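Local coordinates for protein beta-phosphoglucomutase (Bacteroides vulgatus, PDB 3DV9) that probably interconverts beta-glucose 1-phosphate and glucose 6-phosphate as a magnesium-dependent phosphoglucomutase of the haloacid dehalogenase (HAD) superfamily, at residues 48-54 with 92-97; 54-60 with 76-81; 113-118 with 145-150. All blocks are in the same frame, centred on the assembly; numbering follows the deposited sequence.

Contact 1: residues 48-54 with 92-97; sequences IMKRFGF and AIYQAK
I48, M49, F52 and F54 at the C-terminal end of helix 38-51 pack on I93 and A96 of helix 87-101, an apolar helix-helix contact in the all-helical cap domain of this HAD-family protein. A Schellman motif ends the first helix: F54 N bonds to M49 O, G53 N bonds to K50 O, and G53 takes the positive phi of the C-prime position. The chain turns there, and both F52 and F54 bring their rings to I93. F52 gives a face: CG1 of I93 stands 3.5 Å from the ring centroid, only 13° off the normal, in a CH-pi contact. The edge of the same ring is used too, with A96 CB near its plane, 3.8 Å from CE2 of F52. F54 offers an edge instead, its CE2 lying 3.8 Å from CD1 of I93. With chi1 of I93 at -66°, CG1 is anti to the carbonyl carbon and carries CD1 to the rings, leaving CG2 to meet SE of the selenomethionine M49 at 3.9 Å. I48 presses its CG2 on A96 CB at 3.7 Å, while its CG1 rests against the backbone at A96 O and K97 CA. I93 and K97 also touch W45, earlier on helix 38-51. No direct hydrogen bond crosses between the segments. On the outer side R51 reaches past A96 CB, and a water bridges the helices, accepting from R51 NH1 at 3.0 Å and donating to A96 O at 2.7 Å.

Contact 2: residues 54-60 with 76-81; sequences FGLSREE and VSRRER. With EDO (1,2-ethanediol), chain D.
F54, G55 and E60 meet V76, R79, E80 and R81 where the linker between cap-domain helices 38-51 and 58-63 runs beside the C-terminal end of helix 69-81. The salt bridge across the contact is made by R79, whose guanidinium grips E60 end-on: NH1 bonds to OE1 at 2.6 Å and NH2 to OE2 at 2.7 Å, with the two flat groups 22° from coplanar. H64 also bonds to E60 OE1. S57, the N-cap of helix 58-63, accepts from E60 N through OG. Backbone polar atoms of the linker are held as well: E80 OE2 accepts from G55 N at 2.8 Å, while R79 NH2 bonds weakly to G55 O. Apolar contact centres on V76, with CG1 against F54 CB and CG2 against L56 CD1. The F54 ring turns its edge to the guanidinium face of R81, the planes 89° apart. With R81 cut back to an alanine, the ring edge is likely to lose its guanidinium cover and E89 its salt-bridge mate. S77 OG, bonded also to H83 O, fixes this guanidinium side-on, accepting from R81 NE and NH2 almost exactly in its plane; F54 CZ lies 3.5 Å from R81 CZ, over the centre of the group.

Contact 3: residues 113-118 with 145-150; sequences ALEVLT and NFPGIF
L117 leaves helix 113-122 toward the 145-150 loop, and its CB already lies 3.8 Å from CG2 of I149. CG follows, still beside that methyl, and then the chain forks. CD2 stays with I149, 3.8 Å from its CG2, and also reaches CZ of F150. CD1 takes the other direction, 3.5 Å from CD1 of F146, and meets F150 CZ as well at 3.7 Å. Both methyls approach CZ of F150 obliquely, from the side of the ring that I149 CG2 covers, while CD1 alone spans both phenylalanines. With chi1 at -75°, CG of L117 is anti to the carbonyl carbon, which sets the fork between these side chains. The contact belongs to the Rossmann-like core domain of the HAD fold: helix 113-122 leads into strand 126-130, helix 139-145 comes after that strand, and the loop packs back on the first helix. P127 of the strand touches L117, I149 and F150. I149 CG2 sits over the centre of the F150 ring, 3.7 Å above its plane, so this methyl touches the ring face and, on an adjoining flank, CB and CD2 of L117. One turn earlier, F146 CE1 touches A113 CB, and the ring edge points at L114 N. L114 slides past F146 in the opposite sense, its CD1 4.1 Å from F146 CD1. F35 stacks edge-to-face on F146. At the far end K121 NZ bonds to the carbonyl oxygens of G148 and I149.

Contacts 1 and 2 form one continuous patch of the cap, their centres 11 Å apart. F54 belongs to both, and M49 joins them directly, its CE 3.7 Å from V76 CB. In sequence contact 2 falls within the span bounded by contact 1. Contact 3 lies in the core domain, across the chain's centre from contact 2, with centres 36 Å apart; from contact 1 its nearest atoms are about 17 Å away. Neither contact 1 nor contact 3 reaches the magnesium, bound by D29, D31, E65 and N190: the side chains of K97 in contact 1 and A113 in contact 3 each stay about 12 Å from it.

Contact 1: residues 48-54 with 92-97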
loop_
_atom_site.group_PDB
_atom_site.type_symbol
_atom_site.label_atom_id
_atom_site.label_comp_id
_atom_site.label_asym_id
_atom_site.label_seq_id
_atom_site.Cartn_x
_atom_site.Cartn_y
_atom_site.Cartn_z
ATOM N N ILE A 48 -11.811 12.981 -13.707
ATOM C CA ILE A 48 -12.888 12.109 -14.148
ATOM C C ILE A 48 -14.150 12.277 -13.282
ATOM O O ILE A 48 -15.263 12.311 -13.782
ATOM C CB ILE A 48 -12.416 10.637 -14.197
ATOM C CG1 ILE A 48 -11.391 10.453 -15.312
ATOM C CG2 ILE A 48 -13.613 9.663 -14.335
ATOM C CD1 ILE A 48 -11.699 11.277 -16.568
HETATM N N MSE A 49 -13.968 12.351 -11.976
HETATM C CA MSE A 49 -15.072 12.653 -11.070
HETATM C C MSE A 49 -15.752 13.964 -11.438
HETATM O O MSE A 49 -16.979 14.036 -11.447
HETATM C CB MSE A 49 -14.584 12.661 -9.610
HETATM C CG MSE A 49 -14.288 11.229 -9.100
HETATM SE SE MSE A 49 -15.900 10.111 -9.032
HETATM C CE MSE A 49 -16.601 10.683 -7.308
ATOM N N LYS A 50 -14.956 14.979 -11.775
ATOM C CA LYS A 50 -15.495 16.292 -12.222
ATOM C C LYS A 50 -16.365 16.142 -13.479
ATOM O O LYS A 50 -17.448 16.751 -13.572
ATOM C CB LYS A 50 -14.351 17.291 -12.469
ATOM C CG LYS A 50 -14.802 18.695 -12.818
ATOM C CD LYS A 50 -13.579 19.600 -12.970
ATOM C CE LYS A 50 -13.916 21.044 -13.382
ATOM N NZ LYS A 50 -14.099 21.991 -12.231
ATOM N N ARG A 51 -15.898 15.323 -14.424
ATOM C CA ARG A 51 -16.607 15.064 -15.668
ATOM C C ARG A 51 -17.981 14.434 -15.413
ATOM O O ARG A 51 -18.929 14.680 -16.167
ATOM C CB ARG A 51 -15.796 14.118 -16.562
ATOM C CG ARG A 51 -16.402 13.932 -17.927
ATOM C CD ARG A 51 -15.639 12.856 -18.709
ATOM N NE ARG A 51 -14.253 13.321 -18.889
ATOM C CZ ARG A 51 -13.247 12.540 -19.282
ATOM N NH1 ARG A 51 -13.452 11.255 -19.521
ATOM N NH2 ARG A 51 -12.015 13.058 -19.404
ATOM N N PHE A 52 -18.066 13.591 -14.387
ATOM C CA PHE A 52 -19.325 12.938 -13.984
ATOM C C PHE A 52 -20.151 13.786 -12.985
ATOM O O PHE A 52 -21.158 13.353 -12.462
ATOM C CB PHE A 52 -19.030 11.547 -13.436
ATOM C CG PHE A 52 -18.764 10.528 -14.498
ATOM C CD1 PHE A 52 -19.777 9.650 -14.907
ATOM C CD2 PHE A 52 -17.498 10.425 -15.095
ATOM C CE1 PHE A 52 -19.550 8.704 -15.885
ATOM C CE2 PHE A 52 -17.250 9.459 -16.103
ATOM C CZ PHE A 52 -18.267 8.595 -16.485
ATOM N N GLY A 53 -19.729 15.017 -12.750
ATOM C CA GLY A 53 -20.495 15.951 -11.916
ATOM C C GLY A 53 -20.234 15.852 -10.419
ATOM O O GLY A 53 -20.997 16.386 -9.628
ATOM N N PHE A 54 -19.136 15.184 -10.037
ATOM C CA PHE A 54 -18.768 14.986 -8.644
ATOM C C PHE A 54 -17.509 15.775 -8.244
ATOM O O PHE A 54 -16.583 15.931 -9.042
ATOM C CB PHE A 54 -18.460 13.503 -8.376
ATOM C CG PHE A 54 -19.645 12.570 -8.504
ATOM C CD1 PHE A 54 -20.757 12.683 -7.658
ATOM C CD2 PHE A 54 -19.629 11.538 -9.458
ATOM C CE1 PHE A 54 -21.853 11.799 -7.757
ATOM C CE2 PHE A 54 -20.742 10.627 -9.571
ATOM C CZ PHE A 54 -21.845 10.769 -8.716
ATOM N N ALA A 92 -18.812 3.078 -15.547
ATOM C CA ALA A 92 -18.493 4.192 -16.443
ATOM C C ALA A 92 -17.370 5.068 -15.882
ATOM O O ALA A 92 -16.446 5.462 -16.603
ATOM C CB ALA A 92 -19.736 5.032 -16.694
ATOM N N ILE A 93 -17.463 5.365 -14.589
ATOM C CA ILE A 93 -16.474 6.198 -13.925
ATOM C C ILE A 93 -15.141 5.451 -13.890
ATOM O O ILE A 93 -14.120 5.993 -14.309
ATOM C CB ILE A 93 -16.939 6.619 -12.528
ATOM C CG1 ILE A 93 -18.167 7.540 -12.652
ATOM C CG2 ILE A 93 -15.764 7.282 -11.732
ATOM C CD1 ILE A 93 -18.958 7.758 -11.313
ATOM N N TYR A 94 -15.143 4.196 -13.442
ATOM C CA TYR A 94 -13.874 3.469 -13.411
ATOM C C TYR A 94 -13.223 3.375 -14.803
ATOM O O TYR A 94 -11.998 3.575 -14.935
ATOM C CB TYR A 94 -13.974 2.089 -12.743
ATOM C CG TYR A 94 -12.595 1.553 -12.374
ATOM C CD1 TYR A 94 -11.765 2.246 -11.459
ATOM C CD2 TYR A 94 -12.092 0.382 -12.958
ATOM C CE1 TYR A 94 -10.490 1.777 -11.132
ATOM C CE2 TYR A 94 -10.798 -0.098 -12.630
ATOM C CZ TYR A 94 -10.007 0.607 -11.716
ATOM O OH TYR A 94 -8.741 0.139 -11.375
ATOM N N GLN A 95 -14.031 3.109 -15.841
ATOM C CA GLN A 95 -13.510 3.009 -17.208
ATOM C C GLN A 95 -12.870 4.327 -17.648
ATOM O O GLN A 95 -11.762 4.342 -18.200
ATOM C CB GLN A 95 -14.607 2.579 -18.198
ATOM C CG GLN A 95 -14.908 1.078 -18.192
ATOM C CD GLN A 95 -15.792 0.623 -19.360
ATOM O OE1 GLN A 95 -16.118 1.407 -20.259
ATOM N NE2 GLN A 95 -16.189 -0.653 -19.342
ATOM N N ALA A 96 -13.565 5.435 -17.399
ATOM C CA ALA A 96 -13.043 6.741 -17.784
ATOM C C ALA A 96 -11.738 7.059 -17.043
ATOM O O ALA A 96 -10.813 7.634 -17.621
ATOM C CB ALA A 96 -14.092 7.846 -17.563
ATOM N N LYS A 97 -11.675 6.667 -15.775
ATOM C CA LYS A 97 -10.519 6.931 -14.939
ATOM C C LYS A 97 -9.305 6.129 -15.418
ATOM O O LYS A 97 -8.176 6.646 -15.448
ATOM C CB LYS A 97 -10.843 6.608 -13.481
ATOM C CG LYS A 97 -9.690 6.959 -12.491
ATOM C CD LYS A 97 -9.272 5.730 -11.750
ATOM C CE LYS A 97 -8.024 5.099 -12.348
ATOM N NZ LYS A 97 -6.733 5.449 -11.637
HETATM O O HOH W 1 -11.347 9.138 -19.766
#

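Contact 2: residues 54-60 with 76-81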
loop_
_atom_site.group_PDB
_atom_site.type_symbol
_atom_site.label_atom_id
_atom_site.label_comp_id
_atom_site.label_asym_id
_atom_site.label_seq_id
_atom_site.Cartn_x
_atom_site.Cartn_y
_atom_site.Cartn_z
ATOM N N PHE A 54 -19.136 15.184 -10.037
ATOM C CA PHE A 54 -18.768 14.986 -8.644
ATOM C C PHE A 54 -17.509 15.775 -8.244
ATOM O O PHE A 54 -16.583 15.931 -9.042
ATOM C CB PHE A 54 -18.460 13.503 -8.376
ATOM C CG PHE A 54 -19.645 12.570 -8.504
ATOM C CD1 PHE A 54 -20.757 12.683 -7.658
ATOM C CD2 PHE A 54 -19.629 11.538 -9.458
ATOM C CE1 PHE A 54 -21.853 11.799 -7.757
ATOM C CE2 PHE A 54 -20.742 10.627 -9.571
ATOM C CZ PHE A 54 -21.845 10.769 -8.716
ATOM N N GLY A 55 -17.454 16.210 -6.993
ATOM C CA GLY A 55 -16.311 16.957 -6.507
ATOM C C GLY A 55 -15.398 16.096 -5.660
ATOM O O GLY A 55 -15.651 15.899 -4.477
ATOM N N LEU A 56 -14.323 15.611 -6.266
ATOM C CA LEU A 56 -13.258 14.920 -5.524
ATOM C C LEU A 56 -11.939 15.638 -5.811
ATOM O O LEU A 56 -11.442 15.618 -6.938
ATOM C CB LEU A 56 -13.191 13.436 -5.933
ATOM C CG LEU A 56 -12.156 12.525 -5.243
ATOM C CD1 LEU A 56 -12.506 12.201 -3.767
ATOM C CD2 LEU A 56 -11.954 11.204 -6.029
ATOM N N SER A 57 -11.399 16.316 -4.803
ATOM C CA SER A 57 -10.126 17.039 -4.981
ATOM C C SER A 57 -8.973 16.037 -5.018
ATOM O O SER A 57 -9.100 14.907 -4.517
ATOM C CB SER A 57 -9.886 18.047 -3.853
ATOM O OG SER A 57 -9.466 17.370 -2.674
ATOM N N ARG A 58 -7.853 16.472 -5.591
ATOM C CA ARG A 58 -6.605 15.689 -5.615
ATOM C C ARG A 58 -6.203 15.244 -4.223
ATOM O O ARG A 58 -5.793 14.102 -4.042
ATOM C CB ARG A 58 -5.453 16.490 -6.234
ATOM C CG ARG A 58 -5.568 16.646 -7.744
ATOM C CD ARG A 58 -4.824 17.916 -8.192
ATOM N NE ARG A 58 -5.239 18.284 -9.545
ATOM C CZ ARG A 58 -6.051 19.294 -9.864
ATOM N NH1 ARG A 58 -6.547 20.103 -8.930
ATOM N NH2 ARG A 58 -6.362 19.493 -11.134
ATOM N N GLU A 59 -6.330 16.141 -3.239
ATOM C CA GLU A 59 -5.997 15.822 -1.851
ATOM C C GLU A 59 -6.937 14.781 -1.254
ATOM O O GLU A 59 -6.491 13.874 -0.575
ATOM C CB GLU A 59 -6.040 17.073 -0.999
ATOM C CG GLU A 59 -4.845 17.967 -1.270
ATOM C CD GLU A 59 -5.068 18.918 -2.431
ATOM O OE1 GLU A 59 -6.214 19.042 -2.944
ATOM O OE2 GLU A 59 -4.071 19.573 -2.817
ATOM N N GLU A 60 -8.235 14.900 -1.519
ATOM C CA GLU A 60 -9.136 13.869 -1.040
ATOM C C GLU A 60 -8.853 12.515 -1.722
ATOM O O GLU A 60 -8.967 11.468 -1.067
ATOM C CB GLU A 60 -10.606 14.279 -1.129
ATOM C CG GLU A 60 -11.490 13.413 -0.225
ATOM C CD GLU A 60 -12.969 13.562 -0.519
ATOM O OE1 GLU A 60 -13.770 12.764 0.017
ATOM O OE2 GLU A 60 -13.319 14.461 -1.299
ATOM N N VAL A 76 -18.469 9.879 -2.168
ATOM C CA VAL A 76 -18.729 11.185 -2.743
ATOM C C VAL A 76 -20.200 11.301 -3.176
ATOM O O VAL A 76 -20.818 12.360 -3.019
ATOM C CB VAL A 76 -17.804 11.482 -3.938
ATOM C CG1 VAL A 76 -18.093 12.855 -4.521
ATOM C CG2 VAL A 76 -16.339 11.356 -3.519
ATOM N N SER A 77 -20.752 10.228 -3.736
ATOM C CA SER A 77 -22.159 10.240 -4.175
ATOM C C SER A 77 -23.131 10.442 -3.007
ATOM O O SER A 77 -24.067 11.267 -3.087
ATOM C CB SER A 77 -22.502 8.958 -4.926
ATOM O OG SER A 77 -23.850 9.000 -5.383
ATOM N N ARG A 78 -22.911 9.692 -1.928
ATOM C CA ARG A 78 -23.785 9.769 -0.762
ATOM C C ARG A 78 -23.839 11.186 -0.235
ATOM O O ARG A 78 -24.909 11.698 0.071
ATOM C CB ARG A 78 -23.340 8.824 0.345
ATOM C CG ARG A 78 -23.762 7.387 0.138
ATOM C CD ARG A 78 -23.596 6.556 1.423
ATOM N NE ARG A 78 -22.203 6.455 1.873
ATOM C CZ ARG A 78 -21.316 5.581 1.402
ATOM N NH1 ARG A 78 -21.660 4.717 0.452
ATOM N NH2 ARG A 78 -20.078 5.570 1.881
ATOM N N ARG A 79 -22.686 11.830 -0.152
ATOM C CA ARG A 79 -22.641 13.160 0.421
ATOM C C ARG A 79 -23.196 14.256 -0.490
ATOM O O ARG A 79 -23.748 15.235 0.008
ATOM C CB ARG A 79 -21.236 13.501 0.911
ATOM C CG ARG A 79 -20.329 14.115 -0.105
ATOM C CD ARG A 79 -18.954 14.224 0.461
ATOM N NE ARG A 79 -18.013 14.713 -0.541
ATOM C CZ ARG A 79 -16.717 14.450 -0.535
ATOM N NH1 ARG A 79 -16.208 13.674 0.410
ATOM N NH2 ARG A 79 -15.945 14.943 -1.498
ATOM N N GLU A 80 -23.070 14.082 -1.807
ATOM C CA GLU A 80 -23.534 15.088 -2.770
ATOM C C GLU A 80 -24.988 14.878 -3.176
ATOM O O GLU A 80 -25.694 15.847 -3.473
ATOM C CB GLU A 80 -22.649 15.109 -4.013
ATOM C CG GLU A 80 -21.251 15.648 -3.772
ATOM C CD GLU A 80 -20.509 16.002 -5.050
ATOM O OE1 GLU A 80 -21.091 15.858 -6.161
ATOM O OE2 GLU A 80 -19.359 16.473 -4.938
ATOM N N ARG A 81 -25.425 13.615 -3.161
ATOM C CA ARG A 81 -26.716 13.192 -3.715
ATOM C C ARG A 81 -27.578 12.440 -2.704
ATOM O O ARG A 81 -28.757 12.203 -2.952
ATOM C CB ARG A 81 -26.493 12.286 -4.933
ATOM C CG ARG A 81 -25.679 12.918 -6.051
ATOM C CD ARG A 81 -25.775 12.105 -7.345
ATOM N NE ARG A 81 -25.218 10.751 -7.212
ATOM C CZ ARG A 81 -25.220 9.841 -8.186
ATOM N NH1 ARG A 81 -25.752 10.127 -9.370
ATOM N NH2 ARG A 81 -24.715 8.641 -7.971
HETATM C C1 EDO D . -1.875 16.924 -5.042
HETATM O O1 EDO D . -2.462 18.130 -5.557
HETATM C C2 EDO D . -0.943 17.160 -3.853
HETATM O O2 EDO D . -0.289 18.454 -3.897
#

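Contact 3: residues 113-118 with 145-150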
loop_
_atom_site.group_PDB
_atom_site.type_symbol
_atom_site.label_atom_id
_atom_site.label_comp_id
_atom_site.label_asym_id
_atom_site.label_seq_id
_atom_site.Cartn_x
_atom_site.Cartn_y
_atom_site.Cartn_z
ATOM N N ALA A 113 13.422 1.850 -4.237
ATOM C CA ALA A 113 12.566 0.626 -4.235
ATOM C C ALA A 113 13.308 -0.595 -4.827
ATOM O O ALA A 113 13.326 -1.670 -4.250
ATOM C CB ALA A 113 11.261 0.897 -5.022
ATOM N N LEU A 114 13.904 -0.427 -6.007
ATOM C CA LEU A 114 14.607 -1.577 -6.612
ATOM C C LEU A 114 15.767 -2.020 -5.716
ATOM O O LEU A 114 15.965 -3.231 -5.524
ATOM C CB LEU A 114 15.083 -1.201 -8.020
ATOM C CG LEU A 114 15.981 -2.253 -8.676
ATOM C CD1 LEU A 114 15.278 -3.559 -8.818
ATOM C CD2 LEU A 114 16.370 -1.722 -10.058
ATOM N N GLU A 115 16.506 -1.063 -5.155
ATOM C CA GLU A 115 17.610 -1.407 -4.284
ATOM C C GLU A 115 17.160 -2.191 -3.046
ATOM O O GLU A 115 17.764 -3.212 -2.680
ATOM C CB GLU A 115 18.385 -0.187 -3.865
ATOM C CG GLU A 115 19.605 -0.577 -3.003
ATOM C CD GLU A 115 20.500 0.623 -2.714
ATOM O OE1 GLU A 115 20.322 1.687 -3.357
ATOM O OE2 GLU A 115 21.385 0.506 -1.857
ATOM N N VAL A 116 16.139 -1.714 -2.347
ATOM C CA VAL A 116 15.681 -2.448 -1.164
ATOM C C VAL A 116 15.108 -3.845 -1.488
ATOM O O VAL A 116 15.365 -4.789 -0.742
ATOM C CB VAL A 116 14.758 -1.599 -0.238
ATOM C CG1 VAL A 116 13.290 -1.546 -0.781
ATOM C CG2 VAL A 116 14.843 -2.111 1.191
ATOM N N LEU A 117 14.406 -3.980 -2.607
ATOM C CA LEU A 117 13.841 -5.275 -3.046
ATOM C C LEU A 117 14.968 -6.253 -3.343
ATOM O O LEU A 117 14.877 -7.441 -3.032
ATOM C CB LEU A 117 12.969 -5.089 -4.283
ATOM C CG LEU A 117 11.618 -4.447 -3.933
ATOM C CD1 LEU A 117 10.916 -3.910 -5.201
ATOM C CD2 LEU A 117 10.752 -5.457 -3.116
ATOM N N THR A 118 16.053 -5.761 -3.923
ATOM C CA THR A 118 17.194 -6.653 -4.241
ATOM C C THR A 118 17.861 -7.152 -2.954
ATOM O O THR A 118 18.300 -8.315 -2.901
ATOM C CB THR A 118 18.218 -5.992 -5.220
ATOM O OG1 THR A 118 18.931 -4.940 -4.554
ATOM C CG2 THR A 118 17.510 -5.419 -6.427
ATOM N N ASN A 145 10.396 -3.543 -14.300
ATOM C CA ASN A 145 10.953 -2.551 -13.375
ATOM C C ASN A 145 11.657 -3.184 -12.191
ATOM O O ASN A 145 12.559 -2.615 -11.631
ATOM C CB ASN A 145 9.891 -1.563 -12.912
ATOM C CG ASN A 145 9.529 -0.614 -13.981
ATOM O OD1 ASN A 145 10.128 0.457 -14.092
ATOM N ND2 ASN A 145 8.568 -0.999 -14.816
ATOM N N PHE A 146 11.219 -4.385 -11.820
ATOM C CA PHE A 146 11.786 -5.112 -10.667
ATOM C C PHE A 146 12.076 -6.561 -11.113
ATOM O O PHE A 146 11.354 -7.501 -10.699
ATOM C CB PHE A 146 10.780 -5.038 -9.473
ATOM C CG PHE A 146 10.359 -3.621 -9.141
ATOM C CD1 PHE A 146 11.248 -2.746 -8.522
ATOM C CD2 PHE A 146 9.083 -3.148 -9.496
ATOM C CE1 PHE A 146 10.859 -1.396 -8.225
ATOM C CE2 PHE A 146 8.682 -1.830 -9.227
ATOM C CZ PHE A 146 9.570 -0.934 -8.596
ATOM N N PRO A 147 13.088 -6.740 -11.969
ATOM C CA PRO A 147 13.213 -8.021 -12.682
ATOM C C PRO A 147 13.450 -9.217 -11.732
ATOM O O PRO A 147 14.366 -9.199 -10.884
ATOM C CB PRO A 147 14.410 -7.802 -13.647
ATOM C CG PRO A 147 14.603 -6.340 -13.729
ATOM C CD PRO A 147 14.158 -5.800 -12.368
ATOM N N GLY A 148 12.581 -10.223 -11.837
ATOM C CA GLY A 148 12.660 -11.431 -11.028
ATOM C C GLY A 148 12.344 -11.282 -9.544
ATOM O O GLY A 148 12.583 -12.216 -8.766
ATOM N N ILE A 149 11.800 -10.129 -9.148
ATOM C CA ILE A 149 11.553 -9.855 -7.721
ATOM C C ILE A 149 10.211 -10.449 -7.291
ATOM O O ILE A 149 10.144 -11.119 -6.257
ATOM C CB ILE A 149 11.601 -8.325 -7.389
ATOM C CG1 ILE A 149 12.994 -7.741 -7.753
ATOM C CG2 ILE A 149 11.106 -8.029 -5.906
ATOM C CD1 ILE A 149 14.140 -8.335 -6.971
ATOM N N PHE A 150 9.154 -10.205 -8.070
ATOM C CA PHE A 150 7.803 -10.617 -7.687
ATOM C C PHE A 150 7.307 -11.811 -8.472
ATOM O O PHE A 150 7.716 -12.014 -9.616
ATOM C CB PHE A 150 6.799 -9.476 -7.828
ATOM C CG PHE A 150 7.157 -8.275 -7.009
ATOM C CD1 PHE A 150 7.029 -8.323 -5.605
ATOM C CD2 PHE A 150 7.687 -7.143 -7.624
ATOM C CE1 PHE A 150 7.384 -7.221 -4.820
ATOM C CE2 PHE A 150 8.046 -6.033 -6.873
ATOM C CZ PHE A 150 7.895 -6.065 -5.466
#